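Local coordinates for protein ulvan Lyase-PL25 (Pseudoalteromonas sp. PLSV, PDB 5UAM) that degrades ulvan, the sulfated cell-wall polysaccharide of green seaweeds, as a beta-propeller lyase of polysaccharide lyase family 25, at residues K169-D174 and A225-G230; V189-V194 and A201-F206. All coordinates share one frame; numbering follows the deposited sequence.

Interaction 1 of 2, residues K169-D174 and A225-G230; sequences KMDNGD and AGKGQG
A type I beta turn from Met170 to Gly173, linking two antiparallel propeller strands, meets the end of strand 217-227 where the Lys227 side chain runs alongside that of Met170, in the opposite sense. The methylene CE of Lys227 does most of the touching: it sits 3.0 Å from Lys169 O and 3.8 Å from Met170 SD. Bends at chi2 (-81°) and chi4 (64°) fold Lys227 so that CE faces the thioether while NZ stays 3.1 Å from Lys169 O. Asp171 OD1 lies 4.4 Å from Lys227 NZ, too far for a salt bridge, though the opposite charges probably still attract. Further along, one water joins the backbones, accepting from Asp171 N at 2.9 Å and donating to Gly230 O at 3.1 Å. Within the turn, Gly173 N bonds back to Met170 O, and Asn172 OD1 accepts from Asp174 N (2.9 Å) as an Asx turn. Met170 is buried against Tyr176 of strand 175-180 and Ile233 of strand 232-243, whereas Lys169 turns its amine to a salt bridge with Asp108. It is a small surface contact, away from the annotated sites, between the turn joining strands 165-169 and 175-180 and the end of strand 217-227.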
loop_
_atom_site.group_PDB
_atom_site.type_symbol
_atom_site.label_atom_id
_atom_site.label_comp_id
_atom_site.label_asym_id
_atom_site.label_seq_id
_atom_site.Cartn_x
_atom_site.Cartn_y
_atom_site.Cartn_z
ATOM N N LYS A 169 -12.296 0.776 7.384
ATOM C CA LYS A 169 -13.546 0.649 8.119
ATOM C C LYS A 169 -13.760 1.904 8.950
ATOM O O LYS A 169 -12.870 2.329 9.697
ATOM C CB LYS A 169 -13.531 -0.562 9.051
ATOM C CG LYS A 169 -14.887 -0.822 9.702
ATOM C CD LYS A 169 -14.900 -2.083 10.551
ATOM C CE LYS A 169 -14.067 -1.940 11.776
ATOM N NZ LYS A 169 -14.291 -3.125 12.702
ATOM N N MET A 170 -14.950 2.478 8.857
ATOM C CA MET A 170 -15.253 3.663 9.635
ATOM C C MET A 170 -15.826 3.290 11.004
ATOM O O MET A 170 -16.137 2.133 11.288
ATOM C CB MET A 170 -16.235 4.546 8.873
ATOM C CG MET A 170 -15.805 4.844 7.438
ATOM S SD MET A 170 -14.121 5.484 7.273
ATOM C CE MET A 170 -14.275 7.108 8.032
ATOM N N ASP A 171 -15.979 4.311 11.858
ATOM C CA ASP A 171 -16.440 4.056 13.218
ATOM C C ASP A 171 -17.809 3.390 13.237
ATOM O O ASP A 171 -18.108 2.614 14.153
ATOM C CB ASP A 171 -16.469 5.351 14.033
ATOM C CG ASP A 171 -15.086 5.936 14.278
ATOM O OD1 ASP A 171 -14.084 5.213 14.104
ATOM O OD2 ASP A 171 -15.009 7.130 14.657
ATOM N N ASN A 172 -18.658 3.675 12.251
ATOM C CA ASN A 172 -19.992 3.075 12.213
ATOM C C ASN A 172 -19.994 1.680 11.592
ATOM O O ASN A 172 -21.066 1.094 11.420
ATOM C CB ASN A 172 -20.978 3.998 11.487
ATOM C CG ASN A 172 -20.726 4.076 9.997
ATOM O OD1 ASN A 172 -19.773 3.506 9.473
ATOM N ND2 ASN A 172 -21.589 4.802 9.306
ATOM N N GLY A 173 -18.829 1.139 11.256
ATOM C CA GLY A 173 -18.718 -0.171 10.667
ATOM C C GLY A 173 -18.749 -0.203 9.157
ATOM O O GLY A 173 -18.509 -1.267 8.581
ATOM N N ASP A 174 -19.043 0.913 8.500
ATOM C CA ASP A 174 -19.063 0.911 7.043
ATOM C C ASP A 174 -17.666 0.628 6.509
ATOM O O ASP A 174 -16.652 1.066 7.071
ATOM C CB ASP A 174 -19.532 2.259 6.505
ATOM C CG ASP A 174 -21.029 2.530 6.742
ATOM O OD1 ASP A 174 -21.779 1.637 7.226
ATOM O OD2 ASP A 174 -21.458 3.684 6.463
ATOM N N ALA A 225 -5.035 5.608 0.010
ATOM C CA ALA A 225 -6.121 6.078 0.850
ATOM C C ALA A 225 -5.960 5.543 2.255
ATOM O O ALA A 225 -5.682 4.356 2.451
ATOM C CB ALA A 225 -7.462 5.604 0.297
ATOM N N GLY A 226 -6.166 6.403 3.251
ATOM C CA GLY A 226 -6.091 6.003 4.638
ATOM C C GLY A 226 -7.062 6.796 5.483
ATOM O O GLY A 226 -7.702 7.734 5.011
ATOM N N LYS A 227 -7.160 6.415 6.750
ATOM C CA LYS A 227 -8.005 7.148 7.679
ATOM C C LYS A 227 -7.472 8.545 7.916
ATOM O O LYS A 227 -6.260 8.778 8.001
ATOM C CB LYS A 227 -8.040 6.429 9.012
ATOM C CG LYS A 227 -9.089 5.377 9.075
ATOM C CD LYS A 227 -10.439 5.994 9.376
ATOM C CE LYS A 227 -11.408 4.940 9.863
ATOM N NZ LYS A 227 -10.987 4.327 11.150
ATOM N N GLY A 228 -8.395 9.486 8.011
ATOM C CA GLY A 228 -8.130 10.801 8.518
ATOM C C GLY A 228 -8.611 10.909 9.943
ATOM O O GLY A 228 -8.496 9.967 10.731
ATOM N N GLN A 229 -9.190 12.048 10.276
ATOM C CA GLN A 229 -9.804 12.202 11.576
ATOM C C GLN A 229 -11.314 12.258 11.402
ATOM O O GLN A 229 -11.814 12.586 10.322
ATOM C CB GLN A 229 -9.202 13.413 12.312
ATOM C CG GLN A 229 -7.728 13.094 12.698
ATOM C CD GLN A 229 -6.852 14.295 13.031
ATOM O OE1 GLN A 229 -7.342 15.406 13.168
ATOM N NE2 GLN A 229 -5.535 14.059 13.179
ATOM N N GLY A 230 -12.020 11.831 12.443
ATOM C CA GLY A 230 -13.476 11.864 12.407
ATOM C C GLY A 230 -14.001 10.866 11.399
ATOM O O GLY A 230 -13.624 9.688 11.393
HETATM O O HOH W 1 -15.242 7.031 11.310
#

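Interaction 2 of 2, residues V189-V194 and A201-F206; sequences VYQKSV and ASPVSF
Tyr190 and Val204 leave the same face of the sheet and run together, the valine CB resting over one face of the tyrosine ring. This CH-pi contact puts Val204 CB 3.8 Å from the Tyr190 ring centroid, with both valine methyls near the phenol end. With chi1 at 66°, Tyr190 CG is flanked by both its backbone N and its C, and the ring swings alongside Val204. The two form an antiparallel hydrogen-bonded pair: Tyr190 N donates to Val204 O at 3.0 Å, and Val204 N to Tyr190 O at 2.9 Å. On the face carrying Val189 and Ser205, Val189 packs beside Pro203, their CB atoms 3.9 Å apart. Phe206 CE1 lies 3.4 Å from Val189 O, which is in the ring plane. The extended Gln191 passes Pro203 CG, and its NE2 donates almost straight (178°) to Ala201 O at 2.9 Å; Ala201 N donates a hydrogen bond to Lys192 O. Tyr176 meets the Tyr190 ring edge-to-face, and Phe266 of strand 258-267 also meets it. With an alanine at Tyr190, Val204 would probably lose its ring cover, and Tyr176 and Phe266 their aromatic partner. This beta hairpin of strands 188-193 and 204-211 belongs to an antiparallel propeller sheet, strand 175-180 pairing beyond 188-193, with Val189 about 7 Å (side chain to side chain) from Arg180, a probable substrate-binding residue.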
loop_
_atom_site.group_PDB
_atom_site.type_symbol
_atom_site.label_atom_id
_atom_site.label_comp_id
_atom_site.label_asym_id
_atom_site.label_seq_id
_atom_site.Cartn_x
_atom_site.Cartn_y
_atom_site.Cartn_z
ATOM N N VAL A 189 -11.465 4.089 -7.922
ATOM C CA VAL A 189 -12.818 4.008 -7.404
ATOM C C VAL A 189 -12.782 3.560 -5.951
ATOM O O VAL A 189 -11.778 3.056 -5.445
ATOM C CB VAL A 189 -13.672 3.000 -8.196
ATOM C CG1 VAL A 189 -13.680 3.319 -9.687
ATOM C CG2 VAL A 189 -13.159 1.584 -7.953
ATOM N N TYR A 190 -13.934 3.665 -5.309
ATOM C CA TYR A 190 -14.204 2.861 -4.128
ATOM C C TYR A 190 -15.508 2.099 -4.294
ATOM O O TYR A 190 -16.390 2.485 -5.063
ATOM C CB TYR A 190 -14.243 3.701 -2.844
ATOM C CG TYR A 190 -15.385 4.695 -2.754
ATOM C CD1 TYR A 190 -16.642 4.311 -2.323
ATOM C CD2 TYR A 190 -15.204 6.037 -3.086
ATOM C CE1 TYR A 190 -17.688 5.220 -2.227
ATOM C CE2 TYR A 190 -16.240 6.945 -2.989
ATOM C CZ TYR A 190 -17.488 6.546 -2.555
ATOM O OH TYR A 190 -18.507 7.477 -2.466
ATOM N N GLN A 191 -15.601 0.981 -3.562
ATOM C CA GLN A 191 -16.867 0.310 -3.332
ATOM C C GLN A 191 -17.153 0.303 -1.842
ATOM O O GLN A 191 -16.267 0.019 -1.028
ATOM C CB GLN A 191 -16.875 -1.120 -3.879
ATOM C CG GLN A 191 -16.858 -1.199 -5.391
ATOM C CD GLN A 191 -17.100 -2.581 -5.919
ATOM O OE1 GLN A 191 -16.165 -3.313 -6.291
ATOM N NE2 GLN A 191 -18.365 -2.958 -5.961
ATOM N N LYS A 192 -18.402 0.617 -1.511
ATOM C CA LYS A 192 -18.855 0.800 -0.138
ATOM C C LYS A 192 -19.781 -0.340 0.271
ATOM O O LYS A 192 -20.689 -0.717 -0.476
ATOM C CB LYS A 192 -19.608 2.134 -0.010
ATOM C CG LYS A 192 -20.180 2.432 1.380
ATOM C CD LYS A 192 -20.975 3.729 1.382
ATOM C CE LYS A 192 -21.573 3.974 2.730
ATOM N NZ LYS A 192 -22.363 5.231 2.749
ATOM N N SER A 193 -19.574 -0.864 1.480
ATOM C CA SER A 193 -20.461 -1.870 2.057
ATOM C C SER A 193 -20.926 -1.400 3.423
ATOM O O SER A 193 -20.111 -0.979 4.245
ATOM C CB SER A 193 -19.757 -3.228 2.218
ATOM O OG SER A 193 -20.559 -4.106 2.995
ATOM N N VAL A 194 -22.229 -1.519 3.670
ATOM C CA VAL A 194 -22.833 -1.210 4.966
ATOM C C VAL A 194 -23.264 -2.460 5.730
ATOM O O VAL A 194 -23.874 -2.334 6.812
ATOM C CB VAL A 194 -23.985 -0.193 4.845
ATOM C CG1 VAL A 194 -23.479 1.097 4.177
ATOM C CG2 VAL A 194 -25.163 -0.762 4.074
ATOM N N ALA A 201 -21.892 -1.788 -2.872
ATOM C CA ALA A 201 -22.504 -0.943 -3.883
ATOM C C ALA A 201 -21.582 -0.802 -5.094
ATOM O O ALA A 201 -20.387 -1.120 -5.051
ATOM C CB ALA A 201 -22.847 0.431 -3.297
ATOM N N SER A 202 -22.146 -0.271 -6.178
ATOM C CA SER A 202 -21.380 -0.115 -7.402
ATOM C C SER A 202 -20.218 0.854 -7.189
ATOM O O SER A 202 -20.301 1.774 -6.361
ATOM C CB SER A 202 -22.268 0.398 -8.530
ATOM O OG SER A 202 -23.226 -0.590 -8.881
ATOM N N PRO A 203 -19.133 0.682 -7.938
ATOM C CA PRO A 203 -17.986 1.582 -7.788
ATOM C C PRO A 203 -18.342 3.039 -8.029
ATOM O O PRO A 203 -19.133 3.386 -8.916
ATOM C CB PRO A 203 -17.000 1.069 -8.840
ATOM C CG PRO A 203 -17.343 -0.380 -9.001
ATOM C CD PRO A 203 -18.829 -0.437 -8.850
ATOM N N VAL A 204 -17.686 3.890 -7.242
ATOM C CA VAL A 204 -17.750 5.342 -7.371
ATOM C C VAL A 204 -16.362 5.820 -7.789
ATOM O O VAL A 204 -15.370 5.592 -7.070
ATOM C CB VAL A 204 -18.136 5.982 -6.029
ATOM C CG1 VAL A 204 -18.114 7.503 -6.124
ATOM C CG2 VAL A 204 -19.495 5.509 -5.576
ATOM N N SER A 205 -16.285 6.472 -8.960
ATOM C CA SER A 205 -15.011 6.966 -9.479
ATOM C C SER A 205 -14.604 8.254 -8.776
ATOM O O SER A 205 -15.379 9.213 -8.742
ATOM C CB SER A 205 -15.085 7.259 -10.976
ATOM O OG SER A 205 -15.241 6.079 -11.730
ATOM N N PHE A 206 -13.368 8.300 -8.264
ATOM C CA PHE A 206 -12.846 9.525 -7.661
ATOM C C PHE A 206 -11.647 10.124 -8.389
ATOM O O PHE A 206 -11.375 11.323 -8.211
ATOM C CB PHE A 206 -12.569 9.368 -6.149
ATOM C CG PHE A 206 -11.433 8.440 -5.817
ATOM C CD1 PHE A 206 -11.645 7.081 -5.612
ATOM C CD2 PHE A 206 -10.145 8.930 -5.697
ATOM C CE1 PHE A 206 -10.599 6.244 -5.308
ATOM C CE2 PHE A 206 -9.097 8.102 -5.391
ATOM C CZ PHE A 206 -9.322 6.748 -5.199
HETATM O O HOH W 2 -19.825 2.062 -3.611
#

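In the fold
From the N terminus, the chain first passes the turn at 169-174, which leads from strand 165-169 into strand 175-180. It then runs along 189-194, reverses, and returns through 201-206, so interaction 2 closes a short hairpin. Strand 204-211 leads on to its neighbour 217-227, whose end at 225-230 meets the first turn: interaction 1 closes the longer loop, and interaction 2 is nested within it. Their centres are 14 Å apart, and they touch where Asp174 packs on Val194 and Lys192. Interaction 2 joins adjacent strands of one antiparallel sheet, while interaction 1 links the turn to the end of strand 217-227, two strands beyond strand 188-193 in that sheet.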